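Local coordinates for protein accelerated cell death 11 (Arabidopsis thaliana, PDB 4NT1) that transfers ceramide-1-phosphate and phytoceramide-1-phosphate selectively between membranes, binding the phosphorylated sphingolipid within an all-helical GLTP fold, at residues A[16-19]-A[20-23]; A[142-145]-A[146-150]; A[162-165]-A[166-169]. All blocks are in the same frame, centred on the assembly; numbering follows the deposited sequence. Where two conformers were deposited one is given.

Contact 1. Residues A[16-19]-A[20-23]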
ATOM      1  N   ALA A  16      11.184  -1.955   8.383  1.00 20.57           N
ATOM      2  CA  ALA A  16      11.654  -0.998   9.383  1.00 21.35           C
ATOM      3  C   ALA A  16      10.797   0.265   9.375  1.00 20.28           C
ATOM      4  O   ALA A  16      10.428   0.778  10.432  1.00 18.84           O
ATOM      5  CB  ALA A  16      13.120  -0.634   9.136  1.00 23.19           C
ATOM      6  N   ALA A  17      10.488   0.763   8.178  1.00 19.66           N
ATOM      7  CA  ALA A  17       9.726   2.000   8.057  1.00 18.99           C
ATOM      8  C   ALA A  17       8.317   1.815   8.607  1.00 18.08           C
ATOM      9  O   ALA A  17       7.788   2.686   9.305  1.00 19.11           O
ATOM     10  CB  ALA A  17       9.685   2.463   6.596  1.00 19.27           C
ATOM     11  N   PHE A  18       7.704   0.677   8.302  1.00 18.40           N
ATOM     12  CA  PHE A  18       6.336   0.457   8.749  1.00 19.53           C
ATOM     13  C   PHE A  18       6.219   0.102  10.228  1.00 20.23           C
ATOM     14  O   PHE A  18       5.235   0.451  10.874  1.00 18.84           O
ATOM     15  CB  PHE A  18       5.613  -0.503   7.805  1.00 16.32           C
ATOM     16  CG  PHE A  18       5.199   0.174   6.530  1.00 19.29           C
ATOM     17  CD1 PHE A  18       3.957   0.795   6.432  1.00 17.20           C
ATOM     18  CD2 PHE A  18       6.079   0.265   5.462  1.00 19.89           C
ATOM     19  CE1 PHE A  18       3.591   1.478   5.269  1.00 19.29           C
ATOM     20  CE2 PHE A  18       5.721   0.935   4.297  1.00 20.88           C
ATOM     21  CZ  PHE A  18       4.475   1.540   4.199  1.00 18.34           C
ATOM     22  N   LYS A  19       7.240  -0.562  10.761  1.00 21.35           N
ATOM     23  CA  LYS A  19       7.328  -0.771  12.193  1.00 20.03           C
ATOM     24  C   LYS A  19       7.241   0.569  12.925  1.00 19.31           C
ATOM     25  O   LYS A  19       6.502   0.707  13.895  1.00 22.38           O
ATOM     26  CB  LYS A  19       8.630  -1.504  12.544  1.00 24.14           C
ATOM     27  CG  LYS A  19       8.782  -1.786  14.033  1.00 32.72           C
ATOM     28  CD  LYS A  19      10.058  -2.560  14.341  1.00 39.58           C
ATOM     29  CE  LYS A  19       9.805  -4.055  14.373  1.00 49.49           C
ATOM     30  NZ  LYS A  19       8.926  -4.447  15.510  1.00 58.62           N
ATOM     31  N   LYS A  20       7.975   1.569  12.434  1.00 21.18           N
ATOM     32  CA  LYS A  20       7.970   2.894  13.055  1.00 21.80           C
ATOM     33  C   LYS A  20       6.591   3.550  13.015  1.00 19.12           C
ATOM     34  O   LYS A  20       6.166   4.169  13.987  1.00 17.45           O
ATOM     35  CB  LYS A  20       8.987   3.822  12.386  1.00 18.67           C
ATOM     36  CG  LYS A  20      10.434   3.457  12.668  1.00 20.43           C
ATOM     37  CD  LYS A  20      11.359   4.385  11.895  1.00 20.46           C
ATOM     38  CE  LYS A  20      12.816   3.991  12.086  1.00 25.55           C
ATOM     39  NZ  LYS A  20      13.128   2.712  11.388  1.00 27.25           N
ATOM     40  N   LEU A  21       5.902   3.423  11.882  1.00 20.35           N
ATOM     41  CA  LEU A  21       4.558   3.971  11.746  1.00 21.06           C
ATOM     42  C   LEU A  21       3.594   3.248  12.684  1.00 17.82           C
ATOM     43  O   LEU A  21       2.748   3.890  13.299  1.00 18.14           O
ATOM     44  CB  LEU A  21       4.084   3.912  10.285  1.00 17.91           C
ATOM     45  CG  LEU A  21       4.855   4.874   9.368  1.00 19.71           C
ATOM     46  CD1 LEU A  21       4.520   4.644   7.871  1.00 21.09           C
ATOM     47  CD2 LEU A  21       4.573   6.317   9.774  1.00 20.18           C
ATOM     48  N   ALA A  22       3.732   1.926  12.811  1.00 16.06           N
ATOM     49  CA  ALA A  22       2.858   1.165  13.723  1.00 19.33           C
ATOM     50  C   ALA A  22       3.065   1.612  15.174  1.00 21.04           C
ATOM     51  O   ALA A  22       2.112   1.781  15.939  1.00 18.07           O
ATOM     52  CB  ALA A  22       3.108  -0.325  13.584  1.00 22.63           C
ATOM     53  N   ILE A  23       4.322   1.810  15.546  1.00 20.67           N
ATOM     54  CA  ILE A  23       4.645   2.333  16.878  1.00 21.64           C
ATOM     55  C   ILE A  23       3.971   3.677  17.141  1.00 20.63           C
ATOM     56  O   ILE A  23       3.426   3.901  18.223  1.00 22.91           O
ATOM     57  CB  ILE A  23       6.163   2.469  17.080  1.00 20.05           C
ATOM     58  CG1 ILE A  23       6.812   1.087  17.115  1.00 24.01           C
ATOM     59  CG2 ILE A  23       6.464   3.270  18.347  1.00 22.32           C
ATOM     60  CD1 ILE A  23       8.342   1.122  17.037  1.00 21.62           C
TER
HETATM   61  O   HOH W   1      12.226   0.406  12.909  1.00 35.83           O
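Ala16 meets Lys20 one helical turn further on, and its carbonyl oxygen accepts from the lysine's backbone N, weakly from the side-chain NZ, and from a bridging water. The backbone bond from Lys20 N to Ala16 O is long at 3.3 Å. The lysine side chain also folds back: CG lies beside its own backbone N (chi1 -70°), the chain then runs extended, and a bend at chi4 (71°) returns the ammonium to the same oxygen as a weak bond, NZ to Ala16 O 3.5 Å. Water 1 bridges the pair, accepting from Lys20 NZ at 2.9 Å and donating to Ala16 O. Next in order, Ala17 O accepts from Leu21 N at 3.3 Å, and Leu21 CG rests against the same oxygen.

All of this belongs to helix 10-25 of the GLTP fold, an all-helical lipid-transfer architecture. The helix lies against two others: Ala17 touches Leu43 and Leu21 touches Ala40 of helix 34-51, while Ala22 touches Ser186 of helix 173-199.

Phe18 is buried, and its ring also makes an edge-to-face contact with Tyr183. Within the turn, Phe18 CD1 meets Leu21 CD1 at 4.1 Å, the methyl approaching the ring obliquely. Phe18 O takes the N-H of Ala22. Lys19 O accepts from Ile23 N at 2.9 Å, the N-H...O angle being 164°, and Ile23 CG1 closes over that oxygen at 3.3 Å from Lys19 O.

Contact 2. Residues A[142-145]-A[146-150]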
ATOM      1  N   PRO A 142     -12.776  -3.992  -6.873  1.00 27.23           N
ATOM      2  CA  PRO A 142     -14.028  -3.264  -6.616  1.00 29.59           C
ATOM      3  C   PRO A 142     -13.999  -1.803  -7.067  1.00 29.34           C
ATOM      4  O   PRO A 142     -15.050  -1.164  -7.124  1.00 34.39           O
ATOM      5  CB  PRO A 142     -14.168  -3.325  -5.088  1.00 27.11           C
ATOM      6  CG  PRO A 142     -13.347  -4.509  -4.683  1.00 33.83           C
ATOM      7  CD  PRO A 142     -12.183  -4.501  -5.625  1.00 26.03           C
ATOM      8  N   HIS A 143     -12.820  -1.285  -7.385  1.00 27.30           N
ATOM      9  CA  HIS A 143     -12.668   0.139  -7.679  1.00 27.46           C
ATOM     10  C   HIS A 143     -12.271   0.337  -9.130  1.00 30.41           C
ATOM     11  O   HIS A 143     -12.054   1.467  -9.582  1.00 31.00           O
ATOM     12  CB  HIS A 143     -11.619   0.769  -6.748  1.00 28.32           C
ATOM     13  CG  HIS A 143     -11.885   0.533  -5.293  1.00 26.13           C
ATOM     14  ND1 HIS A 143     -12.879   1.190  -4.603  1.00 27.70           N
ATOM     15  CD2 HIS A 143     -11.288  -0.288  -4.396  1.00 32.48           C
ATOM     16  CE1 HIS A 143     -12.892   0.779  -3.348  1.00 32.17           C
ATOM     17  NE2 HIS A 143     -11.932  -0.115  -3.194  1.00 37.08           N
ATOM     18  N   HIS A 144     -12.193  -0.773  -9.859  1.00 24.83           N
ATOM     19  CA  HIS A 144     -11.758  -0.773 -11.251  1.00 21.80           C
ATOM     20  C   HIS A 144     -12.882  -1.152 -12.199  1.00 27.19           C
ATOM     21  O   HIS A 144     -13.645  -2.063 -11.920  1.00 28.12           O
ATOM     22  CB  HIS A 144     -10.622  -1.774 -11.440  1.00 28.42           C
ATOM     23  CG  HIS A 144      -9.278  -1.253 -11.046  1.00 28.02           C
ATOM     24  ND1 HIS A 144      -8.185  -2.073 -10.871  1.00 27.76           N
ATOM     25  CD2 HIS A 144      -8.843   0.007 -10.812  1.00 29.88           C
ATOM     26  CE1 HIS A 144      -7.135  -1.342 -10.541  1.00 27.70           C
ATOM     27  NE2 HIS A 144      -7.508  -0.076 -10.498  1.00 25.82           N
ATOM     28  N   GLY A 145     -12.967  -0.455 -13.328  1.00 31.93           N
ATOM     29  CA  GLY A 145     -13.926  -0.791 -14.364  1.00 36.98           C
ATOM     30  C   GLY A 145     -13.590  -2.130 -14.994  1.00 31.70           C
ATOM     31  O   GLY A 145     -12.451  -2.588 -14.921  1.00 30.02           O
ATOM     32  N   TRP A 146     -14.583  -2.760 -15.617  1.00 32.21           N
ATOM     33  CA  TRP A 146     -14.392  -4.085 -16.199  1.00 30.64           C
ATOM     34  C   TRP A 146     -13.194  -4.197 -17.135  1.00 29.16           C
ATOM     35  O   TRP A 146     -12.451  -5.171 -17.072  1.00 31.03           O
ATOM     36  CB  TRP A 146     -15.653  -4.581 -16.920  1.00 29.84           C
ATOM     37  CG  TRP A 146     -15.361  -5.861 -17.634  1.00 29.61           C
ATOM     38  CD1 TRP A 146     -15.252  -7.101 -17.076  1.00 29.97           C
ATOM     39  CD2 TRP A 146     -15.091  -6.022 -19.029  1.00 28.99           C
ATOM     40  NE1 TRP A 146     -14.944  -8.029 -18.040  1.00 28.60           N
ATOM     41  CE2 TRP A 146     -14.842  -7.392 -19.251  1.00 27.73           C
ATOM     42  CE3 TRP A 146     -15.049  -5.144 -20.119  1.00 28.86           C
ATOM     43  CZ2 TRP A 146     -14.554  -7.905 -20.514  1.00 27.69           C
ATOM     44  CZ3 TRP A 146     -14.758  -5.654 -21.371  1.00 31.88           C
ATOM     45  CH2 TRP A 146     -14.512  -7.022 -21.558  1.00 32.22           C
ATOM     46  N   ALA A 147     -12.997  -3.211 -18.004  1.00 35.05           N
ATOM     47  CA  ALA A 147     -11.893  -3.271 -18.960  1.00 28.13           C
ATOM     48  C   ALA A 147     -10.526  -3.304 -18.268  1.00 31.00           C
ATOM     49  O   ALA A 147      -9.593  -3.941 -18.757  1.00 28.54           O
ATOM     50  CB  ALA A 147     -11.971  -2.114 -19.951  1.00 36.25           C
ATOM     51  N   ILE A 148     -10.406  -2.616 -17.137  1.00 29.46           N
ATOM     52  CA  ILE A 148      -9.169  -2.683 -16.359  1.00 28.71           C
ATOM     53  C   ILE A 148      -8.997  -4.072 -15.736  1.00 27.72           C
ATOM     54  O   ILE A 148      -7.918  -4.655 -15.803  1.00 28.64           O
ATOM     55  CB  ILE A 148      -9.121  -1.622 -15.248  1.00 32.63           C
ATOM     56  CG1 ILE A 148      -9.229  -0.212 -15.852  1.00 35.68           C
ATOM     57  CG2 ILE A 148      -7.839  -1.788 -14.431  1.00 28.71           C
ATOM     58  CD1 ILE A 148      -8.233   0.051 -16.950  1.00 39.39           C
ATOM     59  N   ARG A 149     -10.064  -4.593 -15.141  1.00 26.05           N
ATOM     60  CA  ARG A 149     -10.038  -5.930 -14.536  1.00 26.76           C
ATOM     61  C   ARG A 149      -9.603  -6.987 -15.555  1.00 29.01           C
ATOM     62  O   ARG A 149      -8.788  -7.866 -15.251  1.00 23.93           O
ATOM     63  CB  ARG A 149     -11.410  -6.292 -13.947  1.00 25.07           C
ATOM     64  CG  ARG A 149     -11.924  -5.281 -12.923  1.00 27.49           C
ATOM     65  CD  ARG A 149     -13.000  -5.848 -12.003  1.00 27.00           C
ATOM     66  NE  ARG A 149     -14.227  -6.243 -12.698  1.00 32.81           N
ATOM     67  CZ  ARG A 149     -15.244  -5.427 -12.970  1.00 35.56           C
ATOM     68  NH1 ARG A 149     -15.186  -4.144 -12.630  1.00 30.93           N
ATOM     69  NH2 ARG A 149     -16.324  -5.892 -13.595  1.00 34.77           N
ATOM     70  N   LYS A 150     -10.141  -6.901 -16.769  1.00 25.34           N
ATOM     71  CA  LYS A 150      -9.754  -7.838 -17.823  1.00 24.93           C
ATOM     72  C   LYS A 150      -8.261  -7.740 -18.121  1.00 27.92           C
ATOM     73  O   LYS A 150      -7.571  -8.751 -18.218  1.00 28.65           O
ATOM     74  CB  LYS A 150     -10.569  -7.604 -19.105  1.00 26.31           C
ATOM     75  CG  LYS A 150     -10.195  -8.561 -20.232  1.00 31.69           C
ATOM     76  CD  LYS A 150     -11.137  -8.442 -21.436  1.00 38.53           C
ATOM     77  CE  LYS A 150     -10.801  -7.227 -22.298  1.00 41.29           C
ATOM     78  NZ  LYS A 150     -11.598  -7.183 -23.568  1.00 47.92           N
TER
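The binding site for the N-acylsphingoid base 1-phosphate in this GLTP-fold protein includes His144, which precedes the N-cap residue Gly145 of helix 146-155, and the contact ties that histidine to the helix's first turn. One face of the imidazole carries the CG2 methyl of Ile148, a CH-pi contact with CG2 3.8 Å from the His144 ring centroid and 20° off the ring normal. The methyl sits toward the rim, closest to His144 ND1 at 3.6 Å. Ile148 directs this branch by holding CG2 anti to its backbone N and CG1 beside it (chi1 -59°).

The His144 carbonyl oxygen, on the backbone, is held by Arg149. NH1 reaches His144 O at 2.7 Å, and the oxygen lies at the edge of the guanidinium, near its plane, although the N-H...O angle of 134° shows a bent bond. A bend at chi3 turns the guanidinium back over the start of the helix, where Trp146 CA lies over the centre of one of its faces. Gly145 O starts the helical bonding: it accepts from Arg149 N at 3.1 Å and, weakly, from Ile148 N.

Both imidazole nitrogens are engaged by other parts of the chain, ND1 with Tyr136 OH of helix 129-139 and NE2 with Asp61 OD2 of helix 57-63. With Phe57 of that latter helix meeting the His144 ring edge-to-face, the loop leading into helix 146-155 is tied to two other helices.

Contact 3. Residues A[162-165]-A[166-169]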
ATOM      1  N   ARG A 162       7.852 -17.134  -7.830  1.00 25.85           N
ATOM      2  CA  ARG A 162       8.027 -16.760  -6.436  1.00 27.45           C
ATOM      3  C   ARG A 162       9.516 -16.659  -6.114  1.00 23.64           C
ATOM      4  O   ARG A 162       9.964 -15.711  -5.460  1.00 27.73           O
ATOM      5  CB  ARG A 162       7.319 -17.779  -5.546  1.00 25.04           C
ATOM      6  CG  ARG A 162       7.473 -17.558  -4.060  1.00 26.91           C
ATOM      7  CD  ARG A 162       6.706 -18.646  -3.324  1.00 28.64           C
ATOM      8  NE  ARG A 162       6.938 -18.626  -1.885  1.00 32.05           N
ATOM      9  CZ  ARG A 162       5.972 -18.562  -0.974  1.00 28.38           C
ATOM     10  NH1 ARG A 162       4.687 -18.520  -1.349  1.00 24.45           N
ATOM     11  NH2 ARG A 162       6.295 -18.545   0.314  1.00 27.12           N
ATOM     12  N   ALA A 163      10.290 -17.617  -6.613  1.00 24.42           N
ATOM     13  CA  ALA A 163      11.733 -17.609  -6.423  1.00 22.70           C
ATOM     14  C   ALA A 163      12.397 -16.380  -7.037  1.00 26.40           C
ATOM     15  O   ALA A 163      13.330 -15.816  -6.469  1.00 26.18           O
ATOM     16  CB  ALA A 163      12.352 -18.886  -6.983  1.00 25.78           C
ATOM     17  N   HIS A 164      11.920 -15.975  -8.207  1.00 27.85           N
ATOM     18  CA  HIS A 164      12.469 -14.808  -8.880  1.00 25.19           C
ATOM     19  C   HIS A 164      12.154 -13.529  -8.098  1.00 25.04           C
ATOM     20  O   HIS A 164      13.000 -12.647  -7.986  1.00 26.14           O
ATOM     21  CB  HIS A 164      11.936 -14.702 -10.314  1.00 27.59           C
ATOM     22  CG  HIS A 164      12.562 -13.596 -11.101  1.00 35.41           C
ATOM     23  ND1 HIS A 164      11.946 -13.009 -12.184  1.00 39.66           N
ATOM     24  CD2 HIS A 164      13.749 -12.962 -10.952  1.00 31.81           C
ATOM     25  CE1 HIS A 164      12.728 -12.062 -12.672  1.00 43.16           C
ATOM     26  NE2 HIS A 164      13.826 -12.009 -11.939  1.00 35.03           N
ATOM     27  N   LEU A 165      10.945 -13.438  -7.547  1.00 29.00           N
ATOM     28  CA  LEU A 165      10.585 -12.269  -6.731  1.00 27.39           C
ATOM     29  C   LEU A 165      11.510 -12.154  -5.520  1.00 25.45           C
ATOM     30  O   LEU A 165      12.007 -11.070  -5.195  1.00 27.20           O
ATOM     31  CB  LEU A 165       9.122 -12.321  -6.282  1.00 25.38           C
ATOM     32  CG  LEU A 165       8.704 -11.186  -5.338  1.00 23.13           C
ATOM     33  CD1 LEU A 165       8.757  -9.850  -6.060  1.00 25.66           C
ATOM     34  CD2 LEU A 165       7.319 -11.405  -4.715  1.00 24.29           C
ATOM     35  N   LEU A 166      11.745 -13.270  -4.843  1.00 23.51           N
ATOM     36  CA  LEU A 166      12.637 -13.250  -3.695  1.00 24.83           C
ATOM     37  C   LEU A 166      14.037 -12.819  -4.128  1.00 28.78           C
ATOM     38  O   LEU A 166      14.735 -12.118  -3.404  1.00 26.98           O
ATOM     39  CB  LEU A 166      12.661 -14.615  -3.007  1.00 24.65           C
ATOM     40  CG  LEU A 166      11.312 -15.053  -2.443  1.00 27.08           C
ATOM     41  CD1 LEU A 166      11.456 -16.315  -1.594  1.00 32.15           C
ATOM     42  CD2 LEU A 166      10.679 -13.936  -1.629  1.00 30.10           C
ATOM     43  N   ASN A 167      14.448 -13.233  -5.319  1.00 28.18           N
ATOM     44  CA  ASN A 167      15.747 -12.831  -5.841  0.53 28.72           C
ATOM     45  C   ASN A 167      15.818 -11.320  -6.046  1.00 28.61           C
ATOM     46  O   ASN A 167      16.808 -10.679  -5.693  1.00 31.09           O
ATOM     47  CB  ASN A 167      16.053 -13.565  -7.147  0.53 29.38           C
ATOM     48  CG  ASN A 167      17.437 -13.254  -7.677  0.53 31.33           C
ATOM     49  OD1 ASN A 167      18.438 -13.748  -7.158  0.53 34.18           O
ATOM     50  ND2 ASN A 167      17.502 -12.432  -8.719  0.53 38.42           N
ATOM     51  N   MET A 168      14.756 -10.757  -6.614  1.00 29.92           N
ATOM     52  CA  MET A 168      14.659  -9.318  -6.829  1.00 28.76           C
ATOM     53  C   MET A 168      14.702  -8.558  -5.507  1.00 29.86           C
ATOM     54  O   MET A 168      15.199  -7.430  -5.448  1.00 34.74           O
ATOM     55  CB  MET A 168      13.363  -8.973  -7.561  1.00 25.33           C
ATOM     56  CG  MET A 168      13.318  -9.390  -9.019  1.00 34.26           C
ATOM     57  SD  MET A 168      11.755  -8.910  -9.774  1.00 38.61           S
ATOM     58  CE  MET A 168      10.761 -10.361  -9.516  1.00 38.46           C
ATOM     59  N   LEU A 169      14.178  -9.174  -4.453  1.00 27.01           N
ATOM     60  CA  LEU A 169      14.148  -8.547  -3.130  1.00 26.89           C
ATOM     61  C   LEU A 169      15.374  -8.900  -2.279  1.00 29.23           C
ATOM     62  O   LEU A 169      15.495  -8.457  -1.140  1.00 30.84           O
ATOM     63  CB  LEU A 169      12.874  -8.935  -2.382  1.00 27.96           C
ATOM     64  CG  LEU A 169      11.582  -8.671  -3.158  1.00 30.29           C
ATOM     65  CD1 LEU A 169      10.393  -9.293  -2.440  1.00 30.62           C
ATOM     66  CD2 LEU A 169      11.383  -7.180  -3.388  1.00 35.88           C
TER
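Met168 lies over one face of the His164 ring, one turn further along the short helix 162-168 of the GLTP fold, and their pairing is the aromatic part of this contact. Met168 CE sits over the centre of that imidazole face, 3.9 Å from the His164 ring centroid and only 8° off the normal, which makes a well-centred CH-pi contact. The sulfur follows on the same face, Met168 SD lying 4.5 Å from the His164 ring centroid, a Met-aromatic arrangement. Two torsions explain the overlap: His164 CG stands anti to the backbone N, bringing the ring alongside the next turn, and Met168 bends at chi3 (-92°) to fold its methyl back over it.

Apolar contacts form a second group. The Met168 methyl also meets Leu165 CD1 at 4.0 Å, their side chains crossing at about a right angle, so the same carbon lies between a histidine face and a leucine branch. Leu165 CG further meets Leu169 CD1 at 3.9 Å. This apolar side continues into helix 34-51, where Leu165 and Met168 touch Cys50 and Leu169 touches Leu47. Leu166, in turn, touches Ala176 of helix 173-199.

The charged group at the start of the helix has its partners outside this turn: Arg162 NE forms a salt bridge with Glu173, and NH1 is hydrogen-bonded to Ile119 O.

Backbone bonding completes the account, with successive bonds from Leu166 N to Arg162 O, Asn167 N to Ala163 O, and Met168 N to His164 O. The last, Leu169 N to Leu165 O, is 3.0 Å long with an N-H...O angle of 141°, and Leu169 CG packs against that oxygen, 3.2 Å from Leu165 O.

How the contacts relate
From the N terminus, contact 1 comes first, within helix 10-25; contact 2 follows where a loop enters helix 146-155, and contact 3 lies on helix 162-168, the next helix in the chain. Each joins adjoining segments, so none closes a long loop, and the three run in series without nesting or crossing. Contacts 1 and 2 lie on opposite sides of the chain's centre, their own centres 32 Å apart. Contacts 2 and 3 stay separate, with nearest atoms about 19 Å apart. Contacts 1 and 3 both lean on helices 34-51 and 173-199, whereas contact 2 joins helices 57-63 and 129-139 at the lipid-binding site.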